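Local coordinates for protein leucyl-trna synthetase (Plasmodium knowlesi, PDB 5FOF) that attaches leucine to its cognate tRNA in the cytosol, and of which this fragment is the editing domain that probably hydrolyses mischarged tRNA, at residues Glu69-Phe72 and Ser73-Ile77. Sequence-based numbering, arbitrary orientation.
Sequences ENFF and SQKKI
Phe72, Ser73 and Lys75 carry this local contact, where the chain passes from a short helix into strand 76-83. The side chain of Phe72 packs against Ile77. Its CD1 lies 3.6 Å from Ile77 CD1, and the two side chains cross at about a right angle. The methyl comes in obliquely to the ring and also touches Phe72 CB. Phe71 CD2 sits 3.8 Å above the plane of the Phe72 ring, over its centre.

Ser73 bonds back to the preceding turn with both its backbone and its side chain. Its N donates to Glu69 O at 3.0 Å, a helical i to i+4 bond. Its OG donates to Asn70 O at 2.7 Å, from above the carbonyl plane. A chi1 of 69° turns the hydroxyl back to that carbonyl. Gln74 N donates to Phe71 O at 3.1 Å, an i to i+3 bond, from well above the carbonyl plane.

Lys75 brings CD over one face of the Phe71 ring, and CE lies 3.4 Å from Phe71 CE1. The chain bends at chi4 (-63°), and NZ hydrogen-bonds Ile132 O, in the last turn of helix 128-134, and Cys135 O, just beyond it.

Phe72 and Ile77 face helix 43-55, where Phe46 meets the Phe72 ring edge-to-face. Phe71 and Lys75 rest on Leu107 of strand 102-108. The turn thus leads the chain into strand 76-83, between strands 33-40 and 137-141 of the mixed sheet.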
loop_
_atom_site.group_PDB
_atom_site.type_symbol
_atom_site.label_atom_id
_atom_site.label_comp_id
_atom_site.label_asym_id
_atom_site.label_seq_id
_atom_site.Cartn_x
_atom_site.Cartn_y
_atom_site.Cartn_z
ATOM N N GLU A 69 5.576 -24.002 -3.302
ATOM C CA GLU A 69 6.727 -23.232 -2.860
ATOM C C GLU A 69 7.642 -22.780 -4.015
ATOM O O GLU A 69 8.141 -21.649 -4.019
ATOM C CB GLU A 69 7.567 -24.058 -1.904
ATOM C CG GLU A 69 8.771 -23.295 -1.385
ATOM C CD GLU A 69 9.499 -24.064 -0.337
ATOM O OE1 GLU A 69 10.145 -25.056 -0.705
ATOM O OE2 GLU A 69 9.418 -23.676 0.835
ATOM N N ASN A 70 7.896 -23.689 -4.949
ATOM C CA ASN A 70 8.719 -23.402 -6.128
ATOM C C ASN A 70 8.143 -22.287 -7.034
ATOM O O ASN A 70 8.899 -21.557 -7.683
ATOM C CB ASN A 70 8.974 -24.699 -6.934
ATOM C CG ASN A 70 10.050 -24.529 -7.992
ATOM O OD1 ASN A 70 11.157 -24.090 -7.694
ATOM N ND2 ASN A 70 9.727 -24.869 -9.236
ATOM N N PHE A 71 6.817 -22.170 -7.073
ATOM C CA PHE A 71 6.123 -21.110 -7.822
ATOM C C PHE A 71 6.365 -19.741 -7.171
ATOM O O PHE A 71 6.824 -18.809 -7.827
ATOM C CB PHE A 71 4.630 -21.466 -7.889
ATOM C CG PHE A 71 3.738 -20.397 -8.450
ATOM C CD1 PHE A 71 3.538 -20.285 -9.819
ATOM C CD2 PHE A 71 3.025 -19.542 -7.593
ATOM C CE1 PHE A 71 2.681 -19.321 -10.329
ATOM C CE2 PHE A 71 2.169 -18.577 -8.101
ATOM C CZ PHE A 71 1.998 -18.471 -9.473
ATOM N N PHE A 72 6.087 -19.639 -5.878
ATOM C CA PHE A 72 6.353 -18.417 -5.134
ATOM C C PHE A 72 7.827 -18.012 -4.993
ATOM O O PHE A 72 8.108 -16.846 -4.713
ATOM C CB PHE A 72 5.660 -18.464 -3.765
ATOM C CG PHE A 72 4.164 -18.389 -3.868
ATOM C CD1 PHE A 72 3.548 -17.214 -4.291
ATOM C CD2 PHE A 72 3.377 -19.493 -3.590
ATOM C CE1 PHE A 72 2.167 -17.142 -4.418
ATOM C CE2 PHE A 72 1.994 -19.433 -3.710
ATOM C CZ PHE A 72 1.386 -18.254 -4.127
ATOM N N SER A 73 8.759 -18.946 -5.190
ATOM C CA SER A 73 10.190 -18.604 -5.263
ATOM C C SER A 73 10.543 -17.866 -6.559
ATOM O O SER A 73 11.412 -17.026 -6.549
ATOM C CB SER A 73 11.082 -19.853 -5.119
ATOM O OG SER A 73 10.987 -20.701 -6.248
ATOM N N GLN A 74 9.867 -18.178 -7.658
ATOM C CA GLN A 74 10.187 -17.584 -8.972
ATOM C C GLN A 74 9.492 -16.235 -9.246
ATOM O O GLN A 74 9.752 -15.587 -10.267
ATOM C CB GLN A 74 9.858 -18.576 -10.094
ATOM C CG GLN A 74 10.881 -19.694 -10.250
ATOM C CD GLN A 74 10.323 -20.885 -11.028
ATOM O OE1 GLN A 74 9.864 -20.743 -12.170
ATOM N NE2 GLN A 74 10.352 -22.065 -10.409
ATOM N N LYS A 75 8.622 -15.813 -8.339
ATOM C CA LYS A 75 7.866 -14.590 -8.508
ATOM C C LYS A 75 8.107 -13.657 -7.351
ATOM O O LYS A 75 8.313 -14.095 -6.222
ATOM C CB LYS A 75 6.387 -14.929 -8.624
ATOM C CG LYS A 75 6.115 -15.873 -9.783
ATOM C CD LYS A 75 4.707 -15.731 -10.308
ATOM C CE LYS A 75 4.470 -16.699 -11.457
ATOM N NZ LYS A 75 5.355 -16.431 -12.628
ATOM N N LYS A 76 8.104 -12.366 -7.635
ATOM C CA LYS A 76 8.116 -11.375 -6.579
ATOM C C LYS A 76 6.691 -11.257 -6.040
ATOM O O LYS A 76 5.734 -11.250 -6.804
ATOM C CB LYS A 76 8.630 -10.043 -7.097
ATOM C CG LYS A 76 10.031 -10.136 -7.676
ATOM C CD LYS A 76 10.685 -8.769 -7.756
ATOM C CE LYS A 76 12.148 -8.841 -8.154
ATOM N NZ LYS A 76 12.808 -7.551 -7.797
ATOM N N ILE A 77 6.558 -11.199 -4.725
ATOM C CA ILE A 77 5.263 -11.171 -4.064
ATOM C C ILE A 77 5.106 -9.766 -3.540
ATOM O O ILE A 77 5.878 -9.344 -2.672
ATOM C CB ILE A 77 5.215 -12.194 -2.926
ATOM C CG1 ILE A 77 5.559 -13.569 -3.501
ATOM C CG2 ILE A 77 3.847 -12.172 -2.247
ATOM C CD1 ILE A 77 5.447 -14.724 -2.534
#